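Local coordinates for protein ceramide very long chain fatty acid hydroxylase SCS7 (Saccharomyces cerevisiae, PDB 4ZR1) that hydroxylates the very long chain fatty acid of ceramides at C-2 in sphingolipid metabolism, using oxygen, electrons from cytochrome b5 and a probable catalytic dimetal centre, at residues Gly224-Cys227 / Tyr228-His232; Ala103-Val106 / Val107-Trp111; Trp268-Asp271 / Glu272-Gly275; Lys124-Gln128 / Leu129-Phe133; Ala34-Lys37 / Leu38-Ala41. All coordinates share one frame; numbering follows the deposited sequence.

In the fold
All five contacts are local and follow one another in series; none encloses or crosses another. From the N terminus, interaction 5 forms a tight turn in the loop before helix 44-51. Interaction 2 starts helix 106-125, the first transmembrane helix, and interaction 4 closes the short link from that helix to helix 128-154. Interaction 1 is one stretch of helix 211-236 ending at a zinc ligand, and interaction 3 is the short helix 269-273 with its terminating turn. Interactions 1 and 2 touch where Tyr225 and Glu230 meet Val107 and Pro108, tying the first and fourth transmembrane helices together. Interactions 4 and 5 lie on opposite sides of the chain's centre, about 48 Å apart between centres.

Interaction 1 of 5, residues Gly224-Cys227 / Tyr228-His232; sequences GYVC and YDECH. With ZN (zinc ion), chain C; BOG (octyl beta-D-glucopyranoside), chain G.
Regular i to i+4 bonds join Gly224-Cys227 to Tyr228-His232, with Tyr228 N 2.9 Å from Gly224 O and Cys231 N 2.8 Å from Cys227 O, so this is unbroken helix within the fourth transmembrane segment. Tyr225 and Asp229, one turn apart, add a side-chain link. CG of Tyr225 stands anti to the backbone N (chi1 156°), and although its CB leads away from Asp229, the long phenol carries its hydroxyl back: Tyr225 OH donates to Asp229 OD2 at 2.7 Å, a weak bond. Ring and carboxylate planes are 59° apart. The Tyr228 ring presents its edge to Tyr225 O, and its CD2 lies 4.1 Å from Tyr225 CD1. One residue on, CG of Glu230 rests against Val226 O, the acid chain being bent at chi2. His232 suits the end of the stretch because its NE2 reaches zinc at 2.3 Å, a site completed by His177, His236, His251 and His255. Tyr225 also stacks on Phe194. Asp229 OD2 accepts from Met189 N as well, so one buried carboxylate oxygen collects a phenol from its own helix and a backbone N-H from a neighbouring loop, probably tying helix and loop together near metal-binding His232.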
# COMPACT_ATOMS: atom_id res chain seq x y z
N GLY A 224 -5.66 14.64 -1.40
CA GLY A 224 -6.29 13.35 -1.54
C GLY A 224 -5.32 12.24 -1.21
O GLY A 224 -5.71 11.27 -0.57
N TYR A 225 -4.06 12.39 -1.62
CA TYR A 225 -3.04 11.40 -1.28
C TYR A 225 -2.88 11.29 0.24
O TYR A 225 -2.82 10.18 0.79
CB TYR A 225 -1.68 11.73 -1.90
CG TYR A 225 -0.58 11.09 -1.09
CD1 TYR A 225 -0.38 9.72 -1.14
CD2 TYR A 225 0.21 11.86 -0.23
CE1 TYR A 225 0.60 9.12 -0.36
CE2 TYR A 225 1.19 11.26 0.55
CZ TYR A 225 1.38 9.89 0.48
OH TYR A 225 2.34 9.28 1.25
N VAL A 226 -2.78 12.44 0.91
CA VAL A 226 -2.62 12.47 2.36
C VAL A 226 -3.81 11.84 3.08
O VAL A 226 -3.64 11.12 4.07
CB VAL A 226 -2.45 13.91 2.87
CG1 VAL A 226 -2.35 13.91 4.39
CG2 VAL A 226 -1.19 14.53 2.23
N CYS A 227 -5.02 12.09 2.57
CA CYS A 227 -6.20 11.46 3.15
C CYS A 227 -6.13 9.94 2.98
O CYS A 227 -6.44 9.20 3.90
CB CYS A 227 -7.47 12.02 2.51
SG CYS A 227 -7.77 13.75 2.91
N TYR A 228 -5.71 9.50 1.79
CA TYR A 228 -5.54 8.07 1.51
C TYR A 228 -4.61 7.32 2.49
O TYR A 228 -5.00 6.29 3.06
CB TYR A 228 -5.01 7.88 0.08
CG TYR A 228 -4.23 6.58 -0.10
CD1 TYR A 228 -4.90 5.37 -0.29
CD2 TYR A 228 -2.84 6.57 -0.09
CE1 TYR A 228 -4.20 4.19 -0.45
CE2 TYR A 228 -2.14 5.40 -0.26
CZ TYR A 228 -2.82 4.21 -0.43
OH TYR A 228 -2.11 3.03 -0.59
N ASP A 229 -3.39 7.82 2.68
CA ASP A 229 -2.37 7.11 3.45
C ASP A 229 -2.73 7.12 4.92
O ASP A 229 -2.49 6.14 5.62
CB ASP A 229 -0.99 7.74 3.25
CG ASP A 229 0.10 6.71 2.89
OD1 ASP A 229 -0.14 5.48 2.93
OD2 ASP A 229 1.23 7.16 2.56
N GLU A 230 -3.28 8.23 5.39
CA GLU A 230 -3.78 8.32 6.76
C GLU A 230 -4.95 7.38 6.94
O GLU A 230 -4.98 6.59 7.88
CB GLU A 230 -4.19 9.75 7.10
CG GLU A 230 -3.02 10.71 7.09
CD GLU A 230 -1.89 10.24 7.99
OE1 GLU A 230 -2.04 10.29 9.22
OE2 GLU A 230 -0.86 9.81 7.46
N CYS A 231 -5.90 7.44 6.02
CA CYS A 231 -6.99 6.48 6.03
C CYS A 231 -6.41 5.06 6.05
O CYS A 231 -6.72 4.26 6.94
CB CYS A 231 -7.90 6.66 4.82
SG CYS A 231 -9.34 5.55 4.83
N HIS A 232 -5.55 4.77 5.08
CA HIS A 232 -4.92 3.46 4.97
C HIS A 232 -4.31 3.00 6.28
O HIS A 232 -4.53 1.87 6.71
CB HIS A 232 -3.85 3.47 3.89
CG HIS A 232 -3.27 2.12 3.62
ND1 HIS A 232 -2.07 1.94 2.97
CD2 HIS A 232 -3.72 0.88 3.92
CE1 HIS A 232 -1.81 0.65 2.88
NE2 HIS A 232 -2.79 -0.02 3.46
ZN ZN C . -3.25 -2.24 3.82
C1 BOG G . -8.98 7.43 15.95
O1 BOG G . -8.59 7.38 14.60
C2 BOG G . -8.79 6.06 16.56
O2 BOG G . -9.63 5.15 15.89
C3 BOG G . -9.14 6.06 18.02
O3 BOG G . -8.73 4.85 18.60
C4 BOG G . -8.46 7.22 18.72
O4 BOG G . -9.00 7.36 20.01
C5 BOG G . -8.73 8.49 17.93
O5 BOG G . -8.18 8.35 16.64
C6 BOG G . -8.12 9.68 18.64
O6 BOG G . -6.95 9.29 19.32
C1' BOG G . -9.62 7.59 13.66
C2' BOG G . -9.01 8.14 12.39
C3' BOG G . -10.05 8.23 11.29
C4' BOG G . -9.68 9.34 10.34
C5' BOG G . -8.46 8.95 9.53
C6' BOG G . -8.74 9.24 8.07
C7' BOG G . -8.40 10.68 7.74
C8' BOG G . -8.56 10.89 6.25

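Interaction 2 of 5, residues Ala103-Val106 / Val107-Trp111; sequences AWWV and VPVAW. With BOG (octyl beta-D-glucopyranoside), chain J; BOG (octyl beta-D-glucopyranoside), chain I.
Trp105 meets Val109 one turn further on, and its indole is laid out between protein and detergent. Its CB is 3.9 Å from C6' of one octyl glucoside (chain I). CG sits between the backbone N and the carbonyl carbon (chi1 53°), the crowded position, which turns the ring to receive a second octyl glucoside (chain J) flat on one face. Along the indole, CD1, NE1 and CE2 pass under its alkyl carbon C4', with CE2 at 3.3 Å; CZ2 and CH2 continue beneath C4' and C5', and CZ3 beneath C7'. On the six-membered ring, CE3 touches CG2 of Val109 at 4.1 Å, the methyl approaching at the ring edge. The opposite face carries Ala103 CB and Val106 CG2. Ala110 N donates to Val106 O at 3.0 Å, while Val109 N reaches Trp105 O only weakly. Pro108 fits the first turn of a helix, where its missing N-H costs little, and its CD lies 3.2 Å from Trp104 O. A type I turn over Ala103-Val106 thus runs into the first transmembrane helix, with paired tryptophans at the end inferred to be cytoplasmic, an arrangement typical of the membrane interface.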
# COMPACT_ATOMS: atom_id res chain seq x y z
N ALA A 103 6.47 6.86 10.38
CA ALA A 103 5.29 6.87 11.21
C ALA A 103 4.12 7.51 10.47
O ALA A 103 4.34 8.28 9.54
CB ALA A 103 5.56 7.60 12.51
N TRP A 104 2.91 7.19 10.90
CA TRP A 104 1.68 7.73 10.32
C TRP A 104 1.69 9.26 10.21
O TRP A 104 1.28 9.81 9.20
CB TRP A 104 0.46 7.30 11.14
CG TRP A 104 0.48 7.78 12.56
CD1 TRP A 104 1.05 7.17 13.63
CD2 TRP A 104 -0.11 8.99 13.07
NE1 TRP A 104 0.86 7.91 14.77
CE2 TRP A 104 0.15 9.03 14.46
CE3 TRP A 104 -0.84 10.04 12.48
CZ2 TRP A 104 -0.29 10.08 15.27
CZ3 TRP A 104 -1.27 11.08 13.30
CH2 TRP A 104 -1.00 11.09 14.67
N TRP A 105 2.20 9.93 11.24
CA TRP A 105 2.16 11.40 11.29
C TRP A 105 3.13 12.06 10.32
O TRP A 105 3.10 13.28 10.15
CB TRP A 105 2.44 11.90 12.72
CG TRP A 105 3.70 11.36 13.34
CD1 TRP A 105 3.79 10.30 14.19
CD2 TRP A 105 5.04 11.85 13.16
NE1 TRP A 105 5.10 10.09 14.55
CE2 TRP A 105 5.89 11.03 13.93
CE3 TRP A 105 5.60 12.89 12.42
CZ2 TRP A 105 7.27 11.22 14.00
CZ3 TRP A 105 6.98 13.09 12.48
CH2 TRP A 105 7.80 12.25 13.26
N VAL A 106 3.98 11.28 9.68
CA VAL A 106 4.98 11.85 8.79
C VAL A 106 4.34 12.44 7.52
O VAL A 106 4.75 13.50 7.04
CB VAL A 106 6.05 10.80 8.41
CG1 VAL A 106 7.03 11.35 7.37
CG2 VAL A 106 6.78 10.37 9.65
N VAL A 107 3.34 11.74 7.00
CA VAL A 107 2.68 12.18 5.77
C VAL A 107 1.96 13.53 5.93
O VAL A 107 2.18 14.45 5.13
CB VAL A 107 1.69 11.12 5.27
CG1 VAL A 107 1.06 11.58 3.97
CG2 VAL A 107 2.39 9.77 5.11
N PRO A 108 1.09 13.68 6.95
CA PRO A 108 0.48 15.01 7.10
C PRO A 108 1.49 16.14 7.33
O PRO A 108 1.35 17.18 6.68
CB PRO A 108 -0.42 14.86 8.33
CG PRO A 108 -0.64 13.39 8.48
CD PRO A 108 0.59 12.73 7.97
N VAL A 109 2.48 15.96 8.21
CA VAL A 109 3.42 17.06 8.50
C VAL A 109 4.31 17.38 7.30
O VAL A 109 4.74 18.52 7.15
CB VAL A 109 4.35 16.77 9.73
CG1 VAL A 109 3.53 16.34 10.94
CG2 VAL A 109 5.40 15.75 9.42
N ALA A 110 4.57 16.40 6.44
CA ALA A 110 5.41 16.67 5.29
C ALA A 110 4.63 17.36 4.17
O ALA A 110 5.14 18.27 3.53
CB ALA A 110 6.05 15.38 4.77
N TRP A 111 3.38 16.95 3.96
CA TRP A 111 2.72 17.32 2.70
C TRP A 111 1.58 18.32 2.80
O TRP A 111 1.32 19.05 1.84
CB TRP A 111 2.23 16.05 2.01
CG TRP A 111 3.38 15.13 1.70
CD1 TRP A 111 3.53 13.83 2.10
CD2 TRP A 111 4.56 15.45 0.95
NE1 TRP A 111 4.71 13.32 1.63
CE2 TRP A 111 5.37 14.29 0.92
CE3 TRP A 111 5.00 16.60 0.29
CZ2 TRP A 111 6.59 14.25 0.26
CZ3 TRP A 111 6.22 16.56 -0.37
CH2 TRP A 111 7.00 15.39 -0.37
C1 BOG J . 8.81 8.43 19.65
O1 BOG J . 8.59 9.76 19.26
C2 BOG J . 7.48 7.79 19.99
O2 BOG J . 6.84 8.56 20.98
C3 BOG J . 7.76 6.40 20.51
O3 BOG J . 6.54 5.72 20.68
C4 BOG J . 8.60 5.65 19.49
O4 BOG J . 9.00 4.41 20.01
C5 BOG J . 9.82 6.48 19.14
O5 BOG J . 9.40 7.70 18.60
C6 BOG J . 10.66 5.73 18.12
O6 BOG J . 11.54 4.86 18.80
C1' BOG J . 8.24 9.88 17.90
C2' BOG J . 6.76 10.18 17.78
C3' BOG J . 6.52 11.63 18.13
C4' BOG J . 5.86 12.34 16.96
C5' BOG J . 6.54 13.66 16.68
C6' BOG J . 5.58 14.60 15.98
C7' BOG J . 6.39 15.72 15.35
C8' BOG J . 5.55 16.52 14.38
C1 BOG I . 2.79 8.64 18.91
O1 BOG I . 2.11 9.84 19.14
C2 BOG I . 3.19 8.10 20.27
O2 BOG I . 4.09 9.00 20.87
C3 BOG I . 3.83 6.74 20.14
O3 BOG I . 3.97 6.19 21.42
C4 BOG I . 2.97 5.84 19.29
O4 BOG I . 3.66 4.64 19.02
C5 BOG I . 2.62 6.53 17.99
O5 BOG I . 1.92 7.73 18.27
C6 BOG I . 1.75 5.61 17.15
O6 BOG I . 2.55 4.74 16.37
C1' BOG I . 2.38 10.87 18.23
C2' BOG I . 1.56 12.08 18.61
C3' BOG I . 0.99 12.72 17.37
C4' BOG I . 1.97 13.75 16.84
C5' BOG I . 1.21 14.93 16.26
C6' BOG I . 0.62 14.59 14.91
C7' BOG I . 0.60 15.83 14.03
C8' BOG I . -0.14 15.57 12.73

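Interaction 3 of 5, residues Trp268-Asp271 / Glu272-Gly275; sequences WFWD and EVFG
Trp270 and Phe274 run alongside one another, with Trp270 CE3 3.5 Å from Phe274 CE2. Their rings meet at their rims, planes at 25°, and neither sits over the other's face. Val273 wedges in beside them: both its methyls touch Trp270 CE3 at 4.1 Å, CG2 also standing over one face of the Phe269 ring and CG1 over the face of Phe274. A branched, compact residue suits this place because its two methyls reach three rings. Trp268 CG sits between its backbone N and carbonyl carbon (chi1 54°), which sets the indole beside Glu272; the carboxylate oxygen OE1 comes to the indole edge 4.0 Å from CD1, with the planes 76° apart. The backbone beneath is one short helical turn: Glu272 N donates to Trp268 O at 3.0 Å, and Val273 N to Phe269 O at 3.1 Å, nearly straight. A Schellman motif ends it, with Gly275 N bonded to Glu272 O and Thr276 N to Asp271 O; Gly275, with positive phi, takes the C-prime position easily. Outside the turn, Trp270 NE1 bonds Thr143 OG1, fixing the indole against helix 128-154, and Phe274 meets Tyr147 of the same helix. Buried Asp271 is held at both oxygens, OD1 by Thr276 OG1 and Phe263 N, OD2 by Tyr250 OH and Gly264 N. Trp268 meets Tyr277 edge-to-face and also the Tyr250 ring. With a serine in its place, both tyrosines would probably lose their shared neighbour, and the Glu272 side chain would be likely to turn more freely.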
# COMPACT_ATOMS: atom_id res chain seq x y z
N TRP A 268 -14.66 1.88 -2.24
CA TRP A 268 -14.71 0.84 -3.25
C TRP A 268 -15.44 1.32 -4.50
O TRP A 268 -15.82 0.52 -5.36
CB TRP A 268 -15.39 -0.41 -2.71
CG TRP A 268 -16.72 -0.15 -2.15
CD1 TRP A 268 -17.87 0.11 -2.84
CD2 TRP A 268 -17.08 -0.14 -0.76
NE1 TRP A 268 -18.92 0.29 -1.97
CE2 TRP A 268 -18.46 0.15 -0.68
CE3 TRP A 268 -16.36 -0.33 0.43
CZ2 TRP A 268 -19.13 0.24 0.53
CZ3 TRP A 268 -17.03 -0.24 1.63
CH2 TRP A 268 -18.40 0.04 1.68
N PHE A 269 -15.63 2.63 -4.59
CA PHE A 269 -16.25 3.27 -5.74
C PHE A 269 -15.71 2.74 -7.06
O PHE A 269 -16.44 2.13 -7.85
CB PHE A 269 -16.04 4.79 -5.65
CG PHE A 269 -16.68 5.56 -6.75
CD1 PHE A 269 -18.02 5.90 -6.68
CD2 PHE A 269 -15.95 5.97 -7.85
CE1 PHE A 269 -18.62 6.62 -7.68
CE2 PHE A 269 -16.55 6.69 -8.86
CZ PHE A 269 -17.88 7.02 -8.77
N TRP A 270 -14.42 2.93 -7.29
CA TRP A 270 -13.79 2.49 -8.53
C TRP A 270 -13.70 0.97 -8.64
O TRP A 270 -13.47 0.45 -9.74
CB TRP A 270 -12.40 3.12 -8.66
CG TRP A 270 -12.46 4.61 -8.71
CD1 TRP A 270 -12.04 5.48 -7.74
CD2 TRP A 270 -12.99 5.40 -9.76
NE1 TRP A 270 -12.27 6.77 -8.14
CE2 TRP A 270 -12.86 6.75 -9.38
CE3 TRP A 270 -13.58 5.11 -11.01
CZ2 TRP A 270 -13.28 7.81 -10.20
CZ3 TRP A 270 -14.00 6.15 -11.81
CH2 TRP A 270 -13.84 7.48 -11.41
N ASP A 271 -13.87 0.27 -7.53
CA ASP A 271 -13.94 -1.19 -7.56
C ASP A 271 -15.23 -1.62 -8.25
O ASP A 271 -15.26 -2.55 -9.05
CB ASP A 271 -13.89 -1.78 -6.15
CG ASP A 271 -12.47 -2.06 -5.69
OD1 ASP A 271 -11.63 -2.44 -6.53
OD2 ASP A 271 -12.20 -1.88 -4.48
N GLU A 272 -16.29 -0.91 -7.92
CA GLU A 272 -17.59 -1.21 -8.47
C GLU A 272 -17.61 -0.87 -9.97
O GLU A 272 -17.98 -1.69 -10.80
CB GLU A 272 -18.65 -0.44 -7.70
CG GLU A 272 -19.76 -1.30 -7.15
CD GLU A 272 -20.37 -0.74 -5.87
OE1 GLU A 272 -20.50 0.50 -5.78
OE2 GLU A 272 -20.79 -1.53 -5.00
N VAL A 273 -17.15 0.34 -10.28
CA VAL A 273 -17.05 0.83 -11.65
C VAL A 273 -16.29 -0.13 -12.57
O VAL A 273 -16.74 -0.42 -13.67
CB VAL A 273 -16.36 2.21 -11.68
CG1 VAL A 273 -16.11 2.66 -13.10
CG2 VAL A 273 -17.18 3.23 -10.90
N PHE A 274 -15.14 -0.63 -12.10
CA PHE A 274 -14.27 -1.46 -12.94
C PHE A 274 -14.35 -2.94 -12.60
O PHE A 274 -13.48 -3.73 -13.00
CB PHE A 274 -12.82 -1.01 -12.83
CG PHE A 274 -12.58 0.36 -13.36
CD1 PHE A 274 -12.62 0.61 -14.72
CD2 PHE A 274 -12.26 1.39 -12.51
CE1 PHE A 274 -12.37 1.88 -15.23
CE2 PHE A 274 -12.00 2.67 -13.00
CZ PHE A 274 -12.06 2.92 -14.36
N GLY A 275 -15.38 -3.30 -11.85
CA GLY A 275 -15.66 -4.70 -11.56
C GLY A 275 -14.54 -5.43 -10.86
O GLY A 275 -14.09 -6.48 -11.32

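Interaction 4 of 5, residues Lys124-Gln128 / Leu129-Phe133; sequences KNMNQ and LFACF
An N-cap starts helix 128-154: OD1 of Asn127 accepts from Leu129 N at 3.1 Å and from Phe130 N at 3.5 Å, both weak bonds. With chi1 at -168° the Asn127 side chain extends away from its own N, and this swings the amide oxygen over the amide hydrogens of the first turn, which have no carbonyls of a preceding turn to bond. Asparagine suits this position, as its short side chain places an acceptor near both N-H groups, though neither bond is strong. The same oxygen lies at the edge of the Phe130 ring, 3.4 Å from CD1, with amide and ring planes nearly perpendicular at 88°. Regular helix follows at once, Ala131 N donating to Asn127 O at 2.9 Å and Cys132 N to Gln128 O at 2.8 Å. Residues 124-127 form the brief link from the first transmembrane helix, inferred to be lumenal, and the second begins at Gln128, so the chain must reverse within a few residues. Met126 spans this turn with a fully extended side chain. Its CE ends 3.9 Å from Phe130 CB, the two side chains crossing at about a right angle, and its sulfur SD lies 4.1 Å from Ala131 CB; the small alanine leaves room for that thioether. Met126 also leans on Trp213 of helix 211-236, where Tyr212 receives Asn125. Polar ends turn back to the end of helix 106-125: Gln128 NE2 donates to Leu123 O, and Asn125 ND2 to Val121 O.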
# COMPACT_ATOMS: atom_id res chain seq x y z
N LYS A 124 -5.19 33.50 -4.74
CA LYS A 124 -4.80 34.91 -4.83
C LYS A 124 -4.66 35.33 -6.30
O LYS A 124 -4.50 36.50 -6.62
CB LYS A 124 -3.49 35.13 -4.06
CG LYS A 124 -2.65 36.44 -4.26
CD LYS A 124 -3.40 37.78 -4.35
CE LYS A 124 -2.42 38.94 -4.50
NZ LYS A 124 -1.45 38.65 -5.60
N ASN A 125 -4.78 34.38 -7.22
CA ASN A 125 -4.53 34.70 -8.62
C ASN A 125 -5.63 34.22 -9.53
O ASN A 125 -5.50 34.24 -10.76
CB ASN A 125 -3.19 34.11 -9.03
CG ASN A 125 -2.05 34.65 -8.21
OD1 ASN A 125 -1.56 35.75 -8.47
ND2 ASN A 125 -1.62 33.90 -7.20
N MET A 126 -6.73 33.80 -8.93
CA MET A 126 -7.76 33.09 -9.67
C MET A 126 -9.11 33.18 -8.96
O MET A 126 -9.16 33.40 -7.75
CB MET A 126 -7.33 31.65 -9.83
CG MET A 126 -8.26 30.82 -10.62
SD MET A 126 -7.75 29.13 -10.48
CE MET A 126 -9.07 28.44 -11.46
N ASN A 127 -10.19 33.06 -9.72
CA ASN A 127 -11.52 33.01 -9.14
C ASN A 127 -11.54 31.91 -8.08
O ASN A 127 -11.32 30.73 -8.39
CB ASN A 127 -12.58 32.74 -10.21
CG ASN A 127 -13.99 32.96 -9.70
OD1 ASN A 127 -14.46 32.24 -8.82
ND2 ASN A 127 -14.69 33.95 -10.27
N GLN A 128 -11.77 32.31 -6.84
CA GLN A 128 -11.66 31.41 -5.71
C GLN A 128 -12.63 30.24 -5.82
O GLN A 128 -12.31 29.11 -5.45
CB GLN A 128 -11.86 32.19 -4.41
CG GLN A 128 -10.77 33.24 -4.23
CD GLN A 128 -10.76 33.89 -2.87
OE1 GLN A 128 -11.65 33.68 -2.05
NE2 GLN A 128 -9.73 34.70 -2.62
N LEU A 129 -13.80 30.50 -6.38
CA LEU A 129 -14.83 29.48 -6.48
C LEU A 129 -14.43 28.42 -7.50
O LEU A 129 -14.69 27.23 -7.30
CB LEU A 129 -16.16 30.13 -6.85
CG LEU A 129 -17.45 29.38 -6.54
CD1 LEU A 129 -17.46 28.92 -5.10
CD2 LEU A 129 -18.62 30.30 -6.79
N PHE A 130 -13.79 28.84 -8.58
CA PHE A 130 -13.27 27.86 -9.53
C PHE A 130 -12.01 27.18 -8.98
O PHE A 130 -11.72 26.04 -9.34
CB PHE A 130 -12.96 28.51 -10.88
CG PHE A 130 -14.18 28.86 -11.68
CD1 PHE A 130 -14.87 30.05 -11.44
CD2 PHE A 130 -14.64 28.02 -12.68
CE1 PHE A 130 -16.01 30.38 -12.17
CE2 PHE A 130 -15.78 28.34 -13.41
CZ PHE A 130 -16.46 29.52 -13.16
N ALA A 131 -11.27 27.87 -8.12
CA ALA A 131 -10.09 27.26 -7.51
C ALA A 131 -10.52 26.13 -6.57
O ALA A 131 -9.99 25.02 -6.64
CB ALA A 131 -9.26 28.29 -6.76
N CYS A 132 -11.51 26.41 -5.72
CA CYS A 132 -12.10 25.37 -4.89
C CYS A 132 -12.62 24.22 -5.74
O CYS A 132 -12.42 23.05 -5.39
CB CYS A 132 -13.23 25.92 -4.03
SG CYS A 132 -12.65 27.10 -2.80
N PHE A 133 -13.27 24.53 -6.86
CA PHE A 133 -13.78 23.46 -7.71
C PHE A 133 -12.64 22.62 -8.28
O PHE A 133 -12.72 21.40 -8.30
CB PHE A 133 -14.64 23.98 -8.87
CG PHE A 133 -14.96 22.90 -9.87
CD1 PHE A 133 -15.78 21.83 -9.51
CD2 PHE A 133 -14.40 22.91 -11.13
CE1 PHE A 133 -16.06 20.80 -10.40
CE2 PHE A 133 -14.68 21.88 -12.04
CZ PHE A 133 -15.51 20.82 -11.67

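Interaction 5 of 5, residues Ala34-Lys37 / Leu38-Ala41; sequences AEEK and LSIA
The carbonyl group of Glu35 has the Leu38 backbone N lying over one face, 56° out of its plane. This is a short 3-10 turn, built from two successive i to i+3 bonds: Lys37 N to Ala34 O at 3.0 Å and Leu38 N to Glu35 O at 3.2 Å. Beside the second of these, Leu38 CB lies 3.4 Å from Glu35 O. A second flat group, the Glu36 carboxylate, ends a chain bent at chi2; its OE2 lies 4.1 Å from Ser39 CB, which approaches obliquely and well out of the carboxylate plane. The two glutamates and Lys37 suit a surface turn in the loop before helix 44-51, inferred to be cytoplasmic. The less exposed Leu38 side chain comes within about 7 Å of those of the zinc ligands His236 and His255. A chi1 of -67° turns Leu38 CG away from its own carbonyl carbon and keeps the isobutyl group beside Glu35 O and the Lys37 carbonyl. Were a glycine to stand in for Leu38, the contacts on the Glu35 and Lys37 carbonyls would go and the turn's backbone would probably be freer to unwind. Ile40 then folds back along Lys37, the two side chains running in the same direction. Its CG1 lies 3.4 Å from Glu36 O, and the terminal CD1 methyl of Ile40 closes on Lys37 CG at 4.1 Å.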
# COMPACT_ATOMS: atom_id res chain seq x y z
N ALA A 34 -10.15 -12.68 14.70
CA ALA A 34 -10.14 -11.65 15.73
C ALA A 34 -9.02 -10.66 15.48
O ALA A 34 -7.97 -11.02 14.95
CB ALA A 34 -9.99 -12.28 17.11
N GLU A 35 -9.26 -9.41 15.85
CA GLU A 35 -8.28 -8.35 15.75
C GLU A 35 -6.90 -8.76 16.31
O GLU A 35 -5.86 -8.43 15.74
CB GLU A 35 -8.83 -7.09 16.45
CG GLU A 35 -7.82 -6.35 17.31
CD GLU A 35 -8.46 -5.25 18.12
OE1 GLU A 35 -9.61 -4.86 17.81
OE2 GLU A 35 -7.82 -4.79 19.10
N GLU A 36 -6.89 -9.50 17.42
CA GLU A 36 -5.66 -9.81 18.14
C GLU A 36 -4.92 -11.01 17.58
O GLU A 36 -3.77 -11.27 17.95
CB GLU A 36 -5.95 -10.04 19.61
CG GLU A 36 -4.97 -9.33 20.52
CD GLU A 36 -4.80 -7.87 20.13
OE1 GLU A 36 -5.84 -7.18 20.04
OE2 GLU A 36 -3.66 -7.40 19.90
N LYS A 37 -5.57 -11.74 16.67
CA LYS A 37 -4.90 -12.78 15.90
C LYS A 37 -4.06 -12.19 14.77
O LYS A 37 -3.28 -12.89 14.12
CB LYS A 37 -5.91 -13.78 15.33
CG LYS A 37 -6.44 -14.76 16.35
CD LYS A 37 -7.18 -15.89 15.69
CE LYS A 37 -7.56 -16.94 16.70
NZ LYS A 37 -8.41 -16.35 17.77
N LEU A 38 -4.20 -10.88 14.55
CA LEU A 38 -3.46 -10.21 13.50
C LEU A 38 -2.18 -9.55 14.00
O LEU A 38 -1.44 -8.96 13.22
CB LEU A 38 -4.34 -9.17 12.80
CG LEU A 38 -5.50 -9.77 12.01
CD1 LEU A 38 -6.18 -8.70 11.18
CD2 LEU A 38 -5.03 -10.92 11.14
N SER A 39 -1.92 -9.66 15.30
CA SER A 39 -0.68 -9.17 15.89
C SER A 39 0.11 -10.29 16.56
O SER A 39 1.08 -10.04 17.29
CB SER A 39 -0.95 -8.05 16.90
OG SER A 39 -1.35 -6.86 16.24
N ILE A 40 -0.30 -11.53 16.30
CA ILE A 40 0.43 -12.69 16.78
C ILE A 40 1.77 -12.85 16.06
O ILE A 40 1.82 -13.06 14.85
CB ILE A 40 -0.37 -13.98 16.60
CG1 ILE A 40 -1.67 -13.92 17.39
CG2 ILE A 40 0.48 -15.17 17.03
CD1 ILE A 40 -2.49 -15.18 17.30
N ALA A 41 2.86 -12.73 16.82
CA ALA A 41 4.19 -12.79 16.25
C ALA A 41 4.45 -14.12 15.57
O ALA A 41 4.15 -15.18 16.11
CB ALA A 41 5.25 -12.53 17.33